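Local coordinates for protein carbohydrate binding family 6 (Clostridium thermocellum, PDB 5A8C) that hydrolyses alpha-L-arabinofuranosides, probably releasing arabinose from plant cell-wall polysaccharides, with a five-bladed beta-propeller of glycoside hydrolase family 43, at residues F36-A41 against V281-T286; Y52-S57 against Y66-I71; R96-S101 against Y117-N122. All coordinates share one frame; numbering follows the deposited sequence. Where two conformers were deposited one is given.

Contact 1 of 3, residues F36-A41 against V281-T286; sequences FTADPA and VYHNRT
The imidazole of His283 presents its ND1 edge to the backbone N-H of Asp39, which lies close to the ring plane. The ND1 of His283 and N of Asp39 are 3.0 Å apart and the bond is nearly straight, 168° at the hydrogen. Obliquely placed against the same ring, the CB of Ala38 comes to 3.6 Å from ND1 of His283. The carboxylate of Asp39 runs alongside the imidazole, pointing the same way but turned 63° from it, with its OD1 3.3 Å from CE1 of His283. At a chi1 of 66°, CG of His283 lies between its own backbone N and carbonyl carbon, and the ring rises toward the corner at Asp39.

Next along, Pro40 leans on the backbone of the other strand: its CG lies 3.4 Å from N of Tyr282, and its CB meets CG2 of Val281 at 3.8 Å.

The chain turns at Asp39, whose phi and psi are both positive. Before it, Thr37 is tied by backbone to Arg299 and by OG1 to Val301; after it, Ala41 pairs with Tyr52. The contact thus joins the first and last sheets of the propeller, where the ring of blades closes.

The OD2 of Asp39 bonds to Ser54 and to a bound Tris molecule, probably from the crystallisation liquor, consistent with a pocket here. Since ND1 of His283 accepts a hydrogen bond while NE2 bonds to the carbonyl of Asn266, the ring is most simply read as the NE2-H tautomer, held at both nitrogens, consistent with ND1 helping to hold the backbone at Asp39 beside the Tris.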
ATOM      1  N   PHE A  36      -8.997   3.852  13.460  1.00  6.83           N
ATOM      2  CA  PHE A  36      -7.609   4.056  13.036  1.00  6.30           C
ATOM      3  C   PHE A  36      -7.312   3.289  11.740  1.00  6.00           C
ATOM      4  O   PHE A  36      -7.790   2.165  11.536  1.00  6.97           O
ATOM      5  CB  PHE A  36      -6.677   3.641  14.190  1.00  6.72           C
ATOM      6  CG  PHE A  36      -6.848   4.512  15.409  1.00  6.91           C
ATOM      7  CD1 PHE A  36      -6.407   5.827  15.368  1.00  7.49           C
ATOM      8  CD2 PHE A  36      -7.460   4.036  16.554  1.00  7.86           C
ATOM      9  CE1 PHE A  36      -6.599   6.655  16.469  1.00  8.59           C
ATOM     10  CE2 PHE A  36      -7.668   4.882  17.645  1.00  9.37           C
ATOM     11  CZ  PHE A  36      -7.220   6.176  17.596  1.00  9.35           C
ATOM     12  N   THR A  37      -6.519   3.931  10.888  1.00  5.99           N
ATOM     13  CA  THR A  37      -6.252   3.440   9.532  1.00  6.30           C
ATOM     14  C   THR A  37      -4.801   3.673   9.187  1.00  5.70           C
ATOM     15  O   THR A  37      -4.183   4.671   9.572  1.00  6.28           O
ATOM     16  CB  THR A  37      -7.133   4.217   8.497  1.00  7.13           C
ATOM     17  OG1 THR A  37      -7.017   5.627   8.626  1.00  7.31           O
ATOM     18  CG2 THR A  37      -8.593   3.782   8.615  1.00  7.47           C
ATOM     19  N   ALA A  38      -4.241   2.749   8.382  1.00  5.45           N
ATOM     20  CA  ALA A  38      -2.824   2.794   8.028  1.00  5.29           C
ATOM     21  C   ALA A  38      -2.607   2.190   6.635  1.00  4.72           C
ATOM     22  O   ALA A  38      -3.494   1.540   6.060  1.00  5.47           O
ATOM     23  CB  ALA A  38      -1.990   2.001   9.028  1.00  6.15           C
ATOM     24  N   ASP A  39      -1.420   2.436   6.112  1.00  4.76           N
ATOM     25  CA  ASP A  39      -0.954   1.679   4.904  1.00  4.74           C
ATOM     26  C   ASP A  39      -1.906   1.787   3.727  1.00  4.66           C
ATOM     27  O   ASP A  39      -2.310   0.786   3.129  1.00  5.43           O
ATOM     28  CB  ASP A  39      -0.738   0.196   5.246  1.00  5.25           C
ATOM     29  CG  ASP A  39       0.041  -0.025   6.506  1.00  5.04           C
ATOM     30  OD1 ASP A  39       1.008   0.700   6.770  1.00  5.35           O
ATOM     31  OD2 ASP A  39      -0.320  -1.035   7.221  1.00  5.89           O
ATOM     32  N   PRO A  40      -2.332   3.010   3.378  1.00  4.88           N
ATOM     33  CA  PRO A  40      -3.365   3.144   2.353  1.00  4.93           C
ATOM     34  C   PRO A  40      -2.968   2.682   0.962  1.00  4.72           C
ATOM     35  O   PRO A  40      -1.787   2.821   0.558  1.00  5.71           O
ATOM     36  CB  PRO A  40      -3.642   4.632   2.364  1.00  5.90           C
ATOM     37  CG  PRO A  40      -2.345   5.260   2.784  1.00  5.57           C
ATOM     38  CD  PRO A  40      -1.843   4.316   3.846  1.00  5.60           C
ATOM     39  N   ALA A  41      -3.972   2.277   0.208  1.00  5.14           N
ATOM     40  CA  ALA A  41      -3.896   2.090  -1.231  1.00  5.58           C
ATOM     41  C   ALA A  41      -5.164   2.691  -1.831  1.00  5.45           C
ATOM     42  O   ALA A  41      -6.204   2.723  -1.191  1.00  8.80           O
ATOM     43  CB  ALA A  41      -3.743   0.619  -1.594  1.00  6.84           C
ATOM     44  N   VAL A 281      -1.240   9.206  -0.866  1.00  5.55           N
ATOM     45  CA  VAL A 281      -1.960   8.837   0.336  1.00  5.61           C
ATOM     46  C   VAL A 281      -0.959   8.154   1.255  1.00  5.05           C
ATOM     47  O   VAL A 281      -0.101   7.399   0.800  1.00  5.67           O
ATOM     48  CB  VAL A 281      -3.186   7.972   0.026  1.00  6.73           C
ATOM     49  CG1 VAL A 281      -4.285   8.785  -0.667  1.00  9.23           C
ATOM     50  CG2 VAL A 281      -2.924   6.707  -0.683  1.00  8.01           C
ATOM     51  N   TYR A 282      -1.066   8.414   2.555  1.00  5.15           N
ATOM     52  CA  TYR A 282      -0.074   7.918   3.515  1.00  5.08           C
ATOM     53  C   TYR A 282      -0.702   7.857   4.858  1.00  4.95           C
ATOM     54  O   TYR A 282      -1.958   7.974   4.990  1.00  5.79           O
ATOM     55  CB  TYR A 282       1.214   8.756   3.443  1.00  5.74           C
ATOM     56  CG  TYR A 282       1.037  10.219   3.763  1.00  5.90           C
ATOM     57  CD1 TYR A 282       0.612  11.122   2.793  1.00  6.78           C
ATOM     58  CD2 TYR A 282       1.341  10.704   5.021  1.00  6.24           C
ATOM     59  CE1 TYR A 282       0.476  12.482   3.076  1.00  7.23           C
ATOM     60  CE2 TYR A 282       1.217  12.055   5.292  1.00  7.19           C
ATOM     61  CZ  TYR A 282       0.831  12.933   4.316  1.00  7.60           C
ATOM     62  OH  TYR A 282       0.755  14.274   4.636  1.00  9.57           O
ATOM     63  N   HIS A 283       0.062   7.697   5.920  1.00  5.01           N
ATOM     64  CA  HIS A 283      -0.489   7.748   7.276  1.00  4.96           C
ATOM     65  C   HIS A 283       0.388   8.537   8.206  1.00  5.12           C
ATOM     66  O   HIS A 283       1.601   8.726   8.016  1.00  5.42           O
ATOM     67  CB  HIS A 283      -0.792   6.322   7.859  1.00  5.38           C
ATOM     68  CG  HIS A 283       0.402   5.461   8.101  1.00  5.04           C
ATOM     69  ND1 HIS A 283       0.502   4.209   7.560  1.00  5.27           N
ATOM     70  CD2 HIS A 283       1.487   5.680   8.904  1.00  5.29           C
ATOM     71  CE1 HIS A 283       1.631   3.715   7.984  1.00  5.49           C
ATOM     72  NE2 HIS A 283       2.265   4.558   8.785  1.00  5.44           N
ATOM     73  N   ASN A 284      -0.239   9.016   9.299  1.00  5.19           N
ATOM     74  CA  ASN A 284       0.499   9.537  10.429  1.00  5.38           C
ATOM     75  C   ASN A 284      -0.246   9.152  11.689  1.00  5.30           C
ATOM     76  O   ASN A 284      -1.031   8.199  11.685  1.00  5.59           O
ATOM     77  CB  ASN A 284       0.825  11.040  10.295  1.00  5.86           C
ATOM     78  CG  ASN A 284      -0.340  11.972  10.471  1.00  5.89           C
ATOM     79  OD1 ASN A 284      -1.475  11.532  10.634  1.00  6.80           O
ATOM     80  ND2 ASN A 284      -0.051  13.255  10.425  1.00  7.45           N
ATOM     81  N   ARG A 285       0.072   9.818  12.796  1.00  5.82           N
ATOM     82  CA  ARG A 285      -0.496   9.488  14.115  1.00  5.95           C
ATOM     83  C   ARG A 285      -1.097  10.704  14.800  1.00  6.10           C
ATOM     84  O   ARG A 285      -1.078  10.812  16.007  1.00  7.21           O
ATOM     85  CB  ARG A 285       0.550   8.759  14.946  1.00  6.52           C
ATOM     86  CG  ARG A 285       0.895   7.384  14.365  1.00  6.83           C
ATOM     87  CD  ARG A 285       2.326   6.938  14.668  1.00  6.72           C
ATOM     88  NE  ARG A 285       2.502   5.516  14.478  1.00  6.45           N
ATOM     89  CZ  ARG A 285       3.054   4.902  13.421  1.00  5.75           C
ATOM     90  NH1 ARG A 285       3.450   5.560  12.336  1.00  5.90           N
ATOM     91  NH2 ARG A 285       3.219   3.604  13.479  1.00  6.75           N
ATOM     92  N   THR A 286      -1.654  11.637  13.986  1.00  6.15           N
ATOM     93  CA  THR A 286      -2.194  12.857  14.539  1.00  6.78           C
ATOM     94  C   THR A 286      -3.450  12.632  15.355  1.00  7.25           C
ATOM     95  O   THR A 286      -3.691  13.348  16.356  1.00  8.79           O
ATOM     96  CB  THR A 286      -2.367  13.920  13.485  1.00  7.96           C
ATOM     97  OG1 THR A 286      -2.394  15.209  14.129  1.00 10.22           O
ATOM     98  CG2 THR A 286      -3.552  13.731  12.647  1.00  8.83           C
TER

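Contact 2 of 3, residues Y52-S57 against Y66-I71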
ATOM      1  N   TYR A  52      -8.290   2.272   0.585  1.00  5.45           N
ATOM      2  CA  TYR A  52      -8.371   1.068   1.391  1.00  5.52           C
ATOM      3  C   TYR A  52      -7.195   1.084   2.343  1.00  5.50           C
ATOM      4  O   TYR A  52      -6.054   1.328   1.900  1.00  6.25           O
ATOM      5  CB  TYR A  52      -8.275  -0.187   0.465  1.00  5.75           C
ATOM      6  CG  TYR A  52      -9.386  -0.256  -0.525  1.00  5.94           C
ATOM      7  CD1 TYR A  52      -9.365   0.530  -1.684  1.00  6.37           C
ATOM      8  CD2 TYR A  52     -10.499  -1.044  -0.334  1.00  6.70           C
ATOM      9  CE1 TYR A  52     -10.382   0.492  -2.592  1.00  6.91           C
ATOM     10  CE2 TYR A  52     -11.537  -1.097  -1.240  1.00  7.16           C
ATOM     11  CZ  TYR A  52     -11.489  -0.302  -2.370  1.00  7.38           C
ATOM     12  OH  TYR A  52     -12.482  -0.302  -3.310  1.00  9.32           O
ATOM     13  N   CYS A  53      -7.419   0.723   3.596  1.00  5.50           N
ATOM     14  CA  CYS A  53      -6.398   0.857   4.617  1.00  5.57           C
ATOM     15  C   CYS A  53      -6.374  -0.383   5.510  1.00  5.54           C
ATOM     16  O   CYS A  53      -7.409  -0.987   5.788  1.00  6.07           O
ATOM     17  CB  CYS A  53      -6.654   2.042   5.547  1.00  6.68           C
ATOM     18  SG  CYS A  53      -6.677   3.633   4.710  1.00 10.19           S
ATOM     19  N   SER A  54      -5.187  -0.703   6.024  1.00  5.52           N
ATOM     20  CA  SER A  54      -5.119  -1.529   7.226  1.00  5.58           C
ATOM     21  C   SER A  54      -6.006  -0.913   8.299  1.00  5.67           C
ATOM     22  O   SER A  54      -5.845   0.286   8.571  1.00  6.28           O
ATOM     23  CB  SER A  54      -3.684  -1.497   7.766  1.00  5.47           C
ATOM     24  OG  SER A  54      -2.777  -2.144   6.911  1.00  6.02           O
ATOM     25  N   HIS A  55      -6.912  -1.672   8.894  1.00  5.59           N
ATOM     26  CA  HIS A  55      -7.663  -1.171  10.056  1.00  6.02           C
ATOM     27  C   HIS A  55      -6.862  -1.464  11.326  1.00  6.07           C
ATOM     28  O   HIS A  55      -6.716  -2.624  11.712  1.00  7.48           O
ATOM     29  CB  HIS A  55      -8.993  -1.826  10.121  1.00  7.20           C
ATOM     30  CG  HIS A  55      -9.769  -1.515  11.380  1.00  8.00           C
ATOM     31  ND1 HIS A  55      -9.813  -0.367  12.138  1.00  9.74           N
ATOM     32  CD2 HIS A  55     -10.576  -2.396  12.008  1.00  7.58           C
ATOM     33  CE1 HIS A  55     -10.624  -0.583  13.186  1.00  7.80           C
ATOM     34  NE2 HIS A  55     -11.108  -1.802  13.113  1.00 11.19           N
ATOM     35  N   ASP A  56      -6.240  -0.436  11.898  1.00  6.21           N
ATOM     36  CA  ASP A  56      -5.576  -0.547  13.178  1.00  6.68           C
ATOM     37  C   ASP A  56      -6.648  -0.663  14.256  1.00  6.57           C
ATOM     38  O   ASP A  56      -7.333   0.322  14.542  1.00  7.88           O
ATOM     39  CB  ASP A  56      -4.690   0.694  13.477  1.00  6.86           C
ATOM     40  CG  ASP A  56      -3.295   0.665  12.897  1.00  6.06           C
ATOM     41  OD1 ASP A  56      -2.753  -0.415  12.576  1.00  6.84           O
ATOM     42  OD2 ASP A  56      -2.710   1.791  12.847  1.00  6.77           O
ATOM     43  N   SER A  57      -6.803  -1.826  14.849  1.00  7.27           N
ATOM     44  CA  SER A  57      -7.810  -2.004  15.895  1.00  7.89           C
ATOM     45  C   SER A  57      -7.519  -1.090  17.082  1.00  7.17           C
ATOM     46  O   SER A  57      -6.374  -0.779  17.391  1.00  7.93           O
ATOM     47  CB  SER A  57      -7.815  -3.422  16.402  1.00  9.10           C
ATOM     48  OG  SER A  57      -8.095  -4.329  15.345  1.00  9.92           O
ATOM     49  N   TYR A  66       1.065  -5.445  15.752  1.00  7.59           N
ATOM     50  CA  TYR A  66      -0.100  -5.059  14.998  1.00  7.35           C
ATOM     51  C   TYR A  66      -1.342  -5.819  15.440  1.00  7.58           C
ATOM     52  O   TYR A  66      -1.253  -6.975  15.875  1.00  8.53           O
ATOM     53  CB  TYR A  66       0.132  -5.296  13.500  1.00  7.62           C
ATOM     54  CG  TYR A  66       1.335  -4.572  12.956  1.00  7.36           C
ATOM     55  CD1 TYR A  66       1.306  -3.207  12.747  1.00  7.67           C
ATOM     56  CD2 TYR A  66       2.503  -5.243  12.672  1.00  8.69           C
ATOM     57  CE1 TYR A  66       2.410  -2.507  12.299  1.00  7.93           C
ATOM     58  CE2 TYR A  66       3.620  -4.568  12.201  1.00  9.28           C
ATOM     59  CZ  TYR A  66       3.547  -3.208  11.995  1.00  8.10           C
ATOM     60  OH  TYR A  66       4.595  -2.497  11.497  1.00  9.79           O
ATOM     61  N   ASN A  67      -2.502  -5.198  15.246  1.00  6.82           N
ATOM     62  CA  ASN A  67      -3.784  -5.887  15.342  1.00  7.05           C
ATOM     63  C   ASN A  67      -4.667  -5.376  14.210  1.00  6.50           C
ATOM     64  O   ASN A  67      -5.449  -4.447  14.405  1.00  7.30           O
ATOM     65  CB  ASN A  67      -4.427  -5.680  16.708  1.00  7.62           C
ATOM     66  CG  ASN A  67      -5.686  -6.446  16.851  1.00  8.64           C
ATOM     67  OD1 ASN A  67      -6.060  -7.286  15.999  1.00  9.02           O
ATOM     68  ND2 ASN A  67      -6.415  -6.141  17.925  1.00  9.45           N
ATOM     69  N   ILE A  68      -4.423  -5.933  13.019  1.00  6.63           N
ATOM     70  CA  ILE A  68      -5.037  -5.494  11.758  1.00  6.67           C
ATOM     71  C   ILE A  68      -5.800  -6.715  11.182  1.00  6.64           C
ATOM     72  O   ILE A  68      -5.243  -7.472  10.361  1.00  6.81           O
ATOM     73  CB  ILE A  68      -3.995  -4.989  10.758  1.00  6.78           C
ATOM     74  CG1 ILE A  68      -3.164  -3.827  11.343  1.00  6.95           C
ATOM     75  CG2 ILE A  68      -4.680  -4.541   9.482  1.00  6.99           C
ATOM     76  CD1 ILE A  68      -1.865  -3.604  10.579  1.00  7.07           C
ATOM     77  N   PRO A  69      -7.051  -6.930  11.599  1.00  6.81           N
ATOM     78  CA  PRO A  69      -7.797  -8.111  11.193  1.00  7.41           C
ATOM     79  C   PRO A  69      -8.563  -7.921   9.903  1.00  6.96           C
ATOM     80  O   PRO A  69      -9.131  -8.864   9.363  1.00  7.82           O
ATOM     81  CB  PRO A  69      -8.719  -8.358  12.382  1.00  8.58           C
ATOM     82  CG  PRO A  69      -8.998  -6.986  12.916  1.00  8.98           C
ATOM     83  CD  PRO A  69      -7.686  -6.272  12.756  1.00  7.70           C
ATOM     84  N   ASP A  70      -8.702  -6.655   9.499  1.00  6.48           N
ATOM     85  CA  ASP A  70      -9.622  -6.262   8.447  1.00  6.68           C
ATOM     86  C   ASP A  70      -9.099  -4.990   7.736  1.00  6.13           C
ATOM     87  O   ASP A  70      -8.111  -4.408   8.165  1.00  6.30           O
ATOM     88  CB  ASP A  70     -11.068  -6.193   8.990  1.00  7.94           C
ATOM     89  CG  ASP A  70     -11.263  -5.414  10.255  1.00  9.25           C
ATOM     90  OD1 ASP A  70     -10.374  -4.651  10.635  1.00 10.09           O
ATOM     91  OD2 ASP A  70     -12.377  -5.534  10.827  1.00 12.19           O
ATOM     92  N   ILE A  71      -9.805  -4.648   6.656  1.00  6.61           N
ATOM     93  CA  ILE A  71      -9.455  -3.540   5.764  0.80  6.48           C
ATOM     94  C   ILE A  71     -10.621  -2.533   5.764  1.00  6.20           C
ATOM     95  O   ILE A  71     -11.737  -2.912   5.429  1.00  7.61           O
ATOM     96  CB  ILE A  71      -9.211  -4.051   4.353  0.80  6.83           C
ATOM     97  CG1 ILE A  71      -8.079  -5.009   4.295  0.80  7.84           C
ATOM     98  CG2 ILE A  71      -9.057  -2.897   3.368  0.80  6.73           C
ATOM     99  CD1 ILE A  71      -6.814  -4.439   4.719  0.80  8.73           C
TER
HETATM  100  O   HOH W   1     -12.716  -4.550  13.323  1.00 24.67           O
HETATM  101  O   HOH W   2      -2.536  -2.470  14.494  1.00  7.94           O
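Antiparallel neighbours in the first propeller blade, the strands 48-56 and 70-76 meet here where a long connection joins them, with Ser54 and Ile71 forming a non-hydrogen-bonded pair at a CA to CA distance of 5.0 Å. Beside this pair N of His55 donates to O of Asp70 at 3.1 Å, the donor tilted from the carbonyl plane. The approach of the two chains continues with a CA-H...O contact from CA of Ile68 to O of His55, 3.3 Å long with 160° at the hydrogen.

Farther along, Asn67 O takes two bonds from one residue. N of Ser57 reaches it at 3.0 Å nearly in line with the C=O bond, and OG of Ser57 at 2.8 Å from above its plane, 47° out. With chi1 at -59°, OG of Ser57 sits beside its own N, which lets both donors converge on one oxygen. A water links OD1 of Asp56 to N of Asn67, while the carboxylate of Asp56 makes its salt bridge with Arg299.

Apolar cover comes from Ile68, whose CG2 lies 3.6 Å from CB of Ser54. Besides Asp39, OG of Ser54 meets the backbone N of Ala103, and Tyr66 reaches a bound Tris through its OH. Strand pairing that gives way to a loop is consistent with the pocket-facing end of a blade in a GH43 propeller, where family members carry the active site.

Contact 3 of 3, residues R96-S101 against Y117-N122; sequences RWASVS and YGNGGN
Tyr117 meets Trp97 and Ala98 with the outer end of its ring. Its OH lies 3.5 Å from CZ2 of Trp97, yet the two rings are slid so far apart that they barely overlap: the centroid of the Tyr117 ring is 6.0 Å from that of the six-membered ring of Trp97, with planes 22° apart. Both polar ends converge on one carboxylate oxygen, since OH of Tyr117 and NE1 of Trp97 each bond to Asp138. Ala98 touches both rings, its CB at the edge of Tyr117, 3.8 Å from CE2 of Tyr117, and over one face of the Trp97 indole toward its rim.

Gly118, where strand 112-118 ends, is bonded through its backbone to Trp102, and its O comes 3.7 Å from CA of Ser101.

Asn119 carries the polar part. Its side chain extends away from its own N (chi1 -176°), and OD1 of Asn119 receives two backbone donors: N of Ser99 at 2.9 Å, from above the carbonyl plane, and N of Val100 at 3.1 Å, almost in line with the C=O bond. Through this side chain, the hairpin between strands 112-118 and 124-129 of the second propeller blade holds the loop 96-101; Asn119 is also the first residue of the type I' turn 119-122 and the centre of an inverse gamma turn. The amide stands nearly perpendicular to the indole of Trp97 (86°). A water accepts from ND2 of Asn119 and donates to O of Trp97.

Gly120, at positive phi, packs its N closely against CG2 of Val100, 3.2 Å away. Asn122 closes the turn: its O accepts from ND2 of Asn119 at 3.1 Å and lies at the edge of the Trp97 indole.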
ATOM      1  N   ARG A  96     -10.328 -18.588   3.763  1.00  9.18           N
ATOM      2  CA  ARG A  96     -10.281 -19.909   4.367  1.00 10.34           C
ATOM      3  C   ARG A  96      -8.974 -20.204   5.055  1.00 10.54           C
ATOM      4  O   ARG A  96      -8.893 -21.202   5.762  1.00 14.57           O
ATOM      5  CB  ARG A  96     -10.572 -20.959   3.323  1.00 11.38           C
ATOM      6  CG  ARG A  96     -12.014 -20.931   2.866  1.00 13.98           C
ATOM      7  CD  ARG A  96     -12.287 -22.018   1.865  1.00 15.28           C
ATOM      8  NE  ARG A  96     -11.855 -21.630   0.528  1.00 13.76           N
ATOM      9  CZ  ARG A  96     -11.425 -22.486  -0.406  1.00 11.56           C
ATOM     10  NH1 ARG A  96     -11.256 -23.752  -0.119  1.00 13.99           N
ATOM     11  NH2 ARG A  96     -11.238 -22.069  -1.635  1.00 11.78           N
ATOM     12  N   TRP A  97      -7.981 -19.332   4.919  1.00  9.33           N
ATOM     13  CA  TRP A  97      -6.640 -19.662   5.375  1.00  9.60           C
ATOM     14  C   TRP A  97      -5.940 -18.558   6.170  1.00  9.09           C
ATOM     15  O   TRP A  97      -4.983 -18.837   6.852  1.00 10.64           O
ATOM     16  CB  TRP A  97      -5.755 -20.073   4.157  1.00  9.98           C
ATOM     17  CG  TRP A  97      -5.589 -18.906   3.199  1.00  9.23           C
ATOM     18  CD1 TRP A  97      -6.428 -18.510   2.206  1.00 10.38           C
ATOM     19  CD2 TRP A  97      -4.560 -17.915   3.238  1.00  8.71           C
ATOM     20  NE1 TRP A  97      -6.003 -17.325   1.646  1.00 10.23           N
ATOM     21  CE2 TRP A  97      -4.860 -16.939   2.263  1.00  9.11           C
ATOM     22  CE3 TRP A  97      -3.393 -17.744   4.014  1.00  9.25           C
ATOM     23  CZ2 TRP A  97      -4.047 -15.846   2.049  1.00  9.88           C
ATOM     24  CZ3 TRP A  97      -2.600 -16.638   3.780  1.00  9.98           C
ATOM     25  CH2 TRP A  97      -2.934 -15.691   2.818  1.00  9.79           C
ATOM     26  N   ALA A  98      -6.392 -17.306   6.035  1.00  8.23           N
ATOM     27  CA  ALA A  98      -5.672 -16.169   6.623  1.00  8.05           C
ATOM     28  C   ALA A  98      -6.362 -15.683   7.881  1.00  7.91           C
ATOM     29  O   ALA A  98      -7.548 -15.866   8.075  1.00  9.60           O
ATOM     30  CB  ALA A  98      -5.571 -15.038   5.596  1.00  8.00           C
ATOM     31  N   SER A  99      -5.565 -15.031   8.718  1.00  8.26           N
ATOM     32  CA  SER A  99      -5.972 -14.511  10.006  0.60  8.84           C
ATOM     33  C   SER A  99      -5.946 -12.985  10.079  1.00  7.45           C
ATOM     34  O   SER A  99      -6.665 -12.398  10.915  1.00  8.35           O
ATOM     35  CB  SER A  99      -5.064 -15.097  11.117  0.60  9.89           C
ATOM     36  OG  SER A  99      -5.175 -16.511  11.121  0.60 13.17           O
ATOM     37  N   VAL A 100      -5.095 -12.342   9.303  1.00  6.94           N
ATOM     38  CA  VAL A 100      -4.889 -10.891   9.367  1.00  6.83           C
ATOM     39  C   VAL A 100      -4.847 -10.355   7.939  1.00  6.80           C
ATOM     40  O   VAL A 100      -4.588 -11.117   6.994  1.00  6.89           O
ATOM     41  CB  VAL A 100      -3.650 -10.514  10.202  1.00  6.79           C
ATOM     42  CG1 VAL A 100      -3.673 -11.147  11.558  1.00  7.62           C
ATOM     43  CG2 VAL A 100      -2.378 -10.858   9.468  1.00  7.04           C
ATOM     44  N   SER A 101      -4.968  -9.039   7.806  1.00  6.34           N
ATOM     45  CA  SER A 101      -5.005  -8.427   6.484  1.00  6.06           C
ATOM     46  C   SER A 101      -4.231  -7.126   6.457  1.00  5.67           C
ATOM     47  O   SER A 101      -4.795  -6.062   6.553  1.00  7.51           O
ATOM     48  CB  SER A 101      -6.441  -8.209   6.033  1.00  6.98           C
ATOM     49  OG  SER A 101      -7.164  -7.361   6.870  1.00  7.65           O
ATOM     50  N   TYR A 117      -3.485  -8.637   0.094  1.00  5.31           N
ATOM     51  CA  TYR A 117      -3.237  -8.354   1.500  1.00  5.72           C
ATOM     52  C   TYR A 117      -2.205  -9.301   2.034  1.00  5.40           C
ATOM     53  O   TYR A 117      -2.011 -10.426   1.558  1.00  6.44           O
ATOM     54  CB  TYR A 117      -4.552  -8.505   2.313  1.00  5.98           C
ATOM     55  CG  TYR A 117      -5.155  -9.892   2.276  1.00  6.16           C
ATOM     56  CD1 TYR A 117      -5.992 -10.289   1.239  1.00  6.37           C
ATOM     57  CD2 TYR A 117      -4.913 -10.800   3.302  1.00  6.73           C
ATOM     58  CE1 TYR A 117      -6.525 -11.582   1.199  1.00  6.95           C
ATOM     59  CE2 TYR A 117      -5.451 -12.073   3.272  1.00  6.79           C
ATOM     60  CZ  TYR A 117      -6.261 -12.483   2.231  1.00  6.79           C
ATOM     61  OH  TYR A 117      -6.812 -13.735   2.286  1.00  8.08           O
ATOM     62  N   GLY A 118      -1.481  -8.845   3.075  1.00  5.57           N
ATOM     63  CA  GLY A 118      -0.487  -9.704   3.730  1.00  5.82           C
ATOM     64  C   GLY A 118      -1.051 -10.347   4.962  1.00  6.01           C
ATOM     65  O   GLY A 118      -1.521  -9.654   5.888  1.00  6.65           O
ATOM     66  N   ASN A 119      -0.980 -11.670   5.041  1.00  6.20           N
ATOM     67  CA  ASN A 119      -1.334 -12.412   6.256  1.00  6.56           C
ATOM     68  C   ASN A 119      -0.195 -12.380   7.275  1.00  6.76           C
ATOM     69  O   ASN A 119       0.312 -13.416   7.680  1.00  8.14           O
ATOM     70  CB  ASN A 119      -1.728 -13.841   5.908  1.00  6.82           C
ATOM     71  CG  ASN A 119      -2.210 -14.648   7.110  1.00  7.27           C
ATOM     72  OD1 ASN A 119      -2.963 -14.116   7.939  1.00  8.22           O
ATOM     73  ND2 ASN A 119      -1.848 -15.886   7.176  1.00  8.38           N
ATOM     74  N   GLY A 120       0.267 -11.171   7.644  1.00  6.89           N
ATOM     75  CA  GLY A 120       1.202 -11.049   8.725  1.00  7.81           C
ATOM     76  C   GLY A 120       2.577 -11.613   8.455  1.00  8.83           C
ATOM     77  O   GLY A 120       3.275 -11.954   9.419  1.00 11.24           O
ATOM     78  N   GLY A 121       2.959 -11.666   7.197  1.00  8.58           N
ATOM     79  CA  GLY A 121       4.210 -12.346   6.790  1.00  9.62           C
ATOM     80  C   GLY A 121       4.047 -13.813   6.425  1.00  9.34           C
ATOM     81  O   GLY A 121       4.989 -14.437   5.929  1.00 12.37           O
ATOM     82  N   ASN A 122       2.879 -14.387   6.691  1.00  9.23           N
ATOM     83  CA  ASN A 122       2.541 -15.778   6.427  0.70 10.01           C
ATOM     84  C   ASN A 122       1.675 -15.896   5.202  1.00  8.66           C
ATOM     85  O   ASN A 122       0.516 -16.301   5.266  1.00 10.49           O
ATOM     86  CB  ASN A 122       1.833 -16.397   7.619  0.70 12.22           C
ATOM     87  CG  ASN A 122       2.547 -16.143   8.897  0.70 16.59           C
ATOM     88  OD1 ASN A 122       1.991 -15.536   9.847  0.70 21.84           O
ATOM     89  ND2 ASN A 122       3.777 -16.547   8.936  0.70 18.53           N
TER
HETATM   90  O   HOH W   3      -3.446 -17.659   8.993  1.00 17.95           O

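In the fold
Contact 1 is wholly buried, whereas contacts 2 and 3 are only partly so. Contacts 1 and 2 share the first blade, because strands 36-45 and 48-56 are neighbours in one sheet, and they meet directly where O of Ala38 packs on CB of Cys53. Contacts 2 and 3 meet where O of Ile68 faces N of Ser101, so the loop 96-101 bridges the first blade and the hairpin of the second. Contacts 1 and 3 do not touch. Chemistry follows place: one imidazole bond with proline packing at the ring closure, backbone pairing within the blade, and an asparagine holding loop amides beside an aromatic pair between blades.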